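Local coordinates for phosphate transport system protein phoU (Streptococcus pneumoniae, PDB 2I0M), which probably helps regulate phosphate uptake, working in the cytoplasm as a zinc-binding homodimer of the PhoU family, at residues K48-A51 and I52-Q56; S57-E60 and L61-R65. One frame throughout, in Å; residues are numbered along the deposited sequence.

Contact 1 (K48-A51 and I52-Q56); sequences KDHA and INQGQ
His50 and Gln54, one helical turn apart, meet through ring and aliphatic chain: CE1 of His50 lies 3.6 Å from CG of Gln54. The imidazole and the Gln54 amide are turned 27° apart. Setting CG anti to the backbone N (chi1 -171°) swings the His50 ring along the helix toward its C-terminal end, and there CD2 also comes to 4.0 Å from CB of Asn53. On the next face round, Asp49 OD2 and Asn53 ND2 lie 3.3 Å apart, their carboxylate and amide planes steeply inclined at 73°.

The backbone beneath is not a perfectly regular alpha-helix. The carbonyl O of Asp49 takes a bond from Ile52 N at 2.9 Å, three residues on, and only a weak one from Asn53 N at 3.4 Å. Regular spacing returns with Gln54 N to His50 O, 2.8 Å and nearly straight, and with Gly55 N to Ala51 O.

Further out, the Asn53 side chain comes within about 5 Å of a bound zinc ion, on the side where Glu91 and Asp95, both ligands of a zinc, project from helix 74-105. Leu212 of the second subunit packs on Asn53. Ile52 turns inward between the neighbouring helices, resting on Leu19, Leu22 and Thr26 of helix 5-35 and on Glu91 of helix 74-105.

Contact 2 (S57-E60 and L61-R65); sequences SAIE and LTCAR
Ser57 O receives the N-H of Leu61 at 2.9 Å, and the leucine side chain folds back over the same carbonyl, bringing CD1 to 3.4 Å from Ser57 O. Ser57 OG makes a weak hydrogen bond back to Gln54 O. At Ala58 the carbonyl is shared: Thr62 N bonds to its O at 3.1 Å, Leu61 N adds a weak second bond, and Thr62 CG2 presses against it. With CG2 beside its own backbone N, the threonine directs this methyl back toward the preceding turn.

Ile59 follows on the inner face. Its O accepts Cys63 N at 2.9 Å, approached almost in line with the carbonyl, while CG2 of Ile59 sits 4.3 Å from SG of Cys63 in a loose apolar contact. Both side chains reach Leu12 of helix 5-35 and Ile83 of helix 74-105. Glu60 closes the series: its O takes Ala64 N at 3.0 Å, whereas its extended side chain leaves the helix for a salt bridge from OE2 to Arg203 NH1 of the second subunit. This is a regular alpha-helical i to i+4 pattern, with an apolar stripe turned to the core of the antiparallel three-helix bundle, characteristic of PhoU domains, that helix 39-66 forms with helices 5-35 and 74-105.

Overall arrangement
Contacts 1 and 2 follow one another along helix 39-66, with centres about 14 Å apart, and both are partly buried. In each, one face turns to helices 5-35 and 74-105 while another borders the second subunit. Buried positions are more numerous in contact 2, where Ile59 and Cys63 give the inner face an apolar character; in contact 1 Ile52 fills that role beside a polar face near zinc. Apolar side chains of the second subunit pack on both, Leu212 on Asn53 and Gln56 in 48-56 and Leu77 on Leu61 and Ala64 in 57-65, but 57-65 adds the salt bridge of Glu60. The helix runs more regularly through contact 2 than through the start of contact 1.

Contact 1 (K48-A51 and I52-Q56)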
ATOM      1  N   LYS A  48      21.271  -1.088  -0.713  1.00 40.61           N
ATOM      2  CA  LYS A  48      21.076   0.142   0.054  1.00 40.86           C
ATOM      3  C   LYS A  48      19.663   0.319   0.598  1.00 40.41           C
ATOM      4  O   LYS A  48      19.410   1.255   1.362  1.00 40.22           O
ATOM      5  CB  LYS A  48      21.477   1.375  -0.750  1.00 41.39           C
ATOM      6  CG  LYS A  48      22.987   1.611  -0.781  1.00 43.93           C
ATOM      7  CD  LYS A  48      23.335   3.086  -0.955  1.00 47.04           C
ATOM      8  CE  LYS A  48      22.959   3.613  -2.337  1.00 48.89           C
ATOM      9  NZ  LYS A  48      24.054   4.490  -2.887  1.00 48.67           N
ATOM     10  N   ASP A  49      18.751  -0.581   0.229  1.00 40.04           N
ATOM     11  CA  ASP A  49      17.375  -0.475   0.710  1.00 40.31           C
ATOM     12  C   ASP A  49      17.268  -0.418   2.245  1.00 40.12           C
ATOM     13  O   ASP A  49      16.452   0.325   2.766  1.00 40.38           O
ATOM     14  CB  ASP A  49      16.465  -1.575   0.148  1.00 40.01           C
ATOM     15  CG  ASP A  49      15.003  -1.339   0.502  1.00 40.44           C
ATOM     16  OD1 ASP A  49      14.346  -0.481  -0.141  1.00 41.29           O
ATOM     17  OD2 ASP A  49      14.514  -1.979   1.457  1.00 39.70           O
ATOM     18  N   HIS A  50      18.106  -1.166   2.953  1.00 39.91           N
ATOM     19  CA  HIS A  50      18.065  -1.194   4.422  1.00 40.38           C
ATOM     20  C   HIS A  50      18.340   0.151   5.114  1.00 39.85           C
ATOM     21  O   HIS A  50      17.872   0.374   6.233  1.00 39.76           O
ATOM     22  CB  HIS A  50      18.998  -2.269   5.005  1.00 40.91           C
ATOM     23  CG  HIS A  50      18.812  -2.470   6.476  1.00 43.25           C
ATOM     24  ND1 HIS A  50      19.759  -2.095   7.406  1.00 45.37           N
ATOM     25  CD2 HIS A  50      17.762  -2.957   7.182  1.00 45.22           C
ATOM     26  CE1 HIS A  50      19.319  -2.384   8.620  1.00 46.94           C
ATOM     27  NE2 HIS A  50      18.104  -2.896   8.513  1.00 47.04           N
ATOM     28  N   ALA A  51      19.095   1.034   4.461  1.00 39.22           N
ATOM     29  CA  ALA A  51      19.283   2.388   4.979  1.00 39.18           C
ATOM     30  C   ALA A  51      17.961   3.191   5.015  1.00 38.90           C
ATOM     31  O   ALA A  51      17.784   4.069   5.859  1.00 38.89           O
ATOM     32  CB  ALA A  51      20.350   3.124   4.194  1.00 38.78           C
ATOM     33  N   ILE A  52      17.031   2.869   4.121  1.00 38.79           N
ATOM     34  CA  ILE A  52      15.707   3.509   4.137  1.00 38.75           C
ATOM     35  C   ILE A  52      14.865   2.928   5.289  1.00 39.80           C
ATOM     36  O   ILE A  52      14.154   3.663   5.988  1.00 39.67           O
ATOM     37  CB  ILE A  52      14.971   3.378   2.774  1.00 38.77           C
ATOM     38  CG1 ILE A  52      15.772   4.093   1.663  1.00 37.92           C
ATOM     39  CG2 ILE A  52      13.539   3.973   2.868  1.00 39.29           C
ATOM     40  CD1 ILE A  52      15.394   3.735   0.247  1.00 37.17           C
ATOM     41  N   ASN A  53      14.967   1.613   5.494  1.00 40.26           N
ATOM     42  CA  ASN A  53      14.333   0.972   6.632  1.00 40.56           C
ATOM     43  C   ASN A  53      14.862   1.642   7.905  1.00 41.02           C
ATOM     44  O   ASN A  53      14.075   2.134   8.723  1.00 41.35           O
ATOM     45  CB  ASN A  53      14.644  -0.527   6.641  1.00 40.68           C
ATOM     46  CG  ASN A  53      13.815  -1.322   5.636  1.00 41.19           C
ATOM     47  OD1 ASN A  53      13.377  -2.426   5.949  1.00 45.79           O
ATOM     48  ND2 ASN A  53      13.623  -0.796   4.432  1.00 38.23           N
ATOM     49  N   GLN A  54      16.196   1.697   8.033  1.00 41.18           N
ATOM     50  CA  GLN A  54      16.890   2.335   9.170  1.00 40.85           C
ATOM     51  C   GLN A  54      16.465   3.776   9.437  1.00 41.26           C
ATOM     52  O   GLN A  54      16.261   4.157  10.597  1.00 41.16           O
ATOM     53  CB  GLN A  54      18.415   2.282   8.990  1.00 40.57           C
ATOM     54  CG  GLN A  54      19.067   1.051   9.574  1.00 39.37           C
ATOM     55  CD  GLN A  54      20.591   1.129   9.573  1.00 40.49           C
ATOM     56  OE1 GLN A  54      21.207   1.546   8.595  1.00 39.51           O
ATOM     57  NE2 GLN A  54      21.204   0.717  10.681  1.00 40.26           N
ATOM     58  N   GLY A  55      16.341   4.562   8.367  1.00 41.36           N
ATOM     59  CA  GLY A  55      15.960   5.967   8.463  1.00 42.26           C
ATOM     60  C   GLY A  55      14.539   6.136   8.969  1.00 43.09           C
ATOM     61  O   GLY A  55      14.243   7.070   9.716  1.00 43.18           O
ATOM     62  N   GLN A  56      13.666   5.226   8.539  1.00 43.39           N
ATOM     63  CA  GLN A  56      12.290   5.161   8.983  1.00 43.87           C
ATOM     64  C   GLN A  56      12.194   4.849  10.478  1.00 44.23           C
ATOM     65  O   GLN A  56      11.402   5.466  11.188  1.00 44.59           O
ATOM     66  CB  GLN A  56      11.544   4.106   8.165  1.00 43.83           C
ATOM     67  CG  GLN A  56      10.150   3.811   8.667  1.00 45.27           C
ATOM     68  CD  GLN A  56       9.664   2.433   8.289  1.00 44.86           C
ATOM     69  OE1 GLN A  56      10.451   1.498   8.131  1.00 47.38           O
ATOM     70  NE2 GLN A  56       8.367   2.289   8.175  1.00 44.17           N
TER

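Contact 2 (S57-E60 and L61-R65)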
ATOM      1  N   SER A  57      13.002   3.902  10.960  1.00 44.03           N
ATOM      2  CA  SER A  57      12.922   3.521  12.360  1.00 43.95           C
ATOM      3  C   SER A  57      13.392   4.675  13.244  1.00 43.66           C
ATOM      4  O   SER A  57      12.790   4.949  14.283  1.00 43.71           O
ATOM      5  CB  SER A  57      13.676   2.211  12.638  1.00 44.04           C
ATOM      6  OG  SER A  57      14.928   2.427  13.274  1.00 44.97           O
ATOM      7  N   ALA A  58      14.447   5.360  12.810  1.00 43.33           N
ATOM      8  CA  ALA A  58      14.964   6.534  13.509  1.00 43.34           C
ATOM      9  C   ALA A  58      13.873   7.590  13.673  1.00 43.46           C
ATOM     10  O   ALA A  58      13.636   8.084  14.779  1.00 43.13           O
ATOM     11  CB  ALA A  58      16.175   7.116  12.766  1.00 43.32           C
ATOM     12  N   ILE A  59      13.193   7.898  12.567  1.00 43.75           N
ATOM     13  CA  ILE A  59      12.089   8.864  12.548  1.00 43.92           C
ATOM     14  C   ILE A  59      10.914   8.412  13.408  1.00 44.47           C
ATOM     15  O   ILE A  59      10.461   9.174  14.277  1.00 44.81           O
ATOM     16  CB  ILE A  59      11.633   9.140  11.119  1.00 43.90           C
ATOM     17  CG1 ILE A  59      12.754   9.821  10.335  1.00 43.58           C
ATOM     18  CG2 ILE A  59      10.359  10.006  11.095  1.00 44.49           C
ATOM     19  CD1 ILE A  59      12.587   9.676   8.838  1.00 43.00           C
ATOM     20  N   GLU A  60      10.430   7.183  13.166  1.00 44.66           N
ATOM     21  CA  GLU A  60       9.417   6.522  14.024  1.00 44.97           C
ATOM     22  C   GLU A  60       9.700   6.688  15.514  1.00 45.00           C
ATOM     23  O   GLU A  60       8.779   6.927  16.298  1.00 44.72           O
ATOM     24  CB  GLU A  60       9.333   5.020  13.737  1.00 44.60           C
ATOM     25  CG  GLU A  60       8.563   4.637  12.502  1.00 44.55           C
ATOM     26  CD  GLU A  60       8.400   3.135  12.331  1.00 45.25           C
ATOM     27  OE1 GLU A  60       9.234   2.335  12.830  1.00 47.53           O
ATOM     28  OE2 GLU A  60       7.425   2.736  11.674  1.00 47.36           O
ATOM     29  N   LEU A  61      10.975   6.557  15.883  1.00 45.39           N
ATOM     30  CA  LEU A  61      11.400   6.565  17.281  1.00 46.30           C
ATOM     31  C   LEU A  61      11.443   7.948  17.910  1.00 46.38           C
ATOM     32  O   LEU A  61      11.023   8.106  19.063  1.00 46.73           O
ATOM     33  CB  LEU A  61      12.746   5.843  17.467  1.00 46.18           C
ATOM     34  CG  LEU A  61      12.721   4.423  18.062  1.00 47.08           C
ATOM     35  CD1 LEU A  61      11.926   3.449  17.199  1.00 47.48           C
ATOM     36  CD2 LEU A  61      14.141   3.894  18.278  1.00 47.10           C
ATOM     37  N   THR A  62      11.945   8.941  17.173  1.00 46.42           N
ATOM     38  CA  THR A  62      11.910  10.319  17.670  1.00 46.49           C
ATOM     39  C   THR A  62      10.477  10.888  17.659  1.00 47.02           C
ATOM     40  O   THR A  62      10.149  11.741  18.476  1.00 46.80           O
ATOM     41  CB  THR A  62      12.937  11.294  16.972  1.00 46.41           C
ATOM     42  OG1 THR A  62      12.300  12.064  15.956  1.00 44.94           O
ATOM     43  CG2 THR A  62      14.146  10.566  16.411  1.00 45.84           C
ATOM     44  N   CYS A  63       9.633  10.400  16.750  1.00 47.76           N
ATOM     45  CA  CYS A  63       8.186  10.671  16.798  1.00 48.82           C
ATOM     46  C   CYS A  63       7.598  10.144  18.106  1.00 49.94           C
ATOM     47  O   CYS A  63       7.064  10.916  18.913  1.00 50.31           O
ATOM     48  CB  CYS A  63       7.453  10.002  15.634  1.00 48.40           C
ATOM     49  SG  CYS A  63       7.392  10.883  14.050  1.00 47.48           S
ATOM     50  N   ALA A  64       7.713   8.831  18.311  1.00 51.13           N
ATOM     51  CA  ALA A  64       7.153   8.165  19.494  1.00 52.35           C
ATOM     52  C   ALA A  64       7.599   8.829  20.794  1.00 53.19           C
ATOM     53  O   ALA A  64       6.791   9.025  21.695  1.00 53.49           O
ATOM     54  CB  ALA A  64       7.500   6.680  19.498  1.00 52.15           C
ATOM     55  N   ARG A  65       8.874   9.198  20.876  1.00 54.41           N
ATOM     56  CA  ARG A  65       9.378   9.895  22.048  1.00 55.74           C
ATOM     57  C   ARG A  65       8.942  11.364  22.108  1.00 56.49           C
ATOM     58  O   ARG A  65       8.890  11.945  23.194  1.00 56.73           O
ATOM     59  CB  ARG A  65      10.904   9.801  22.134  1.00 55.73           C
ATOM     60  CG  ARG A  65      11.618  10.863  21.331  1.00 56.87           C
ATOM     61  CD  ARG A  65      12.888  11.332  22.011  1.00 58.48           C
ATOM     62  NE  ARG A  65      13.395  12.541  21.370  1.00 59.39           N
ATOM     63  CZ  ARG A  65      14.243  12.554  20.347  1.00 60.75           C
ATOM     64  NH1 ARG A  65      14.641  13.713  19.831  1.00 60.75           N
ATOM     65  NH2 ARG A  65      14.697  11.413  19.838  1.00 61.26           N
TER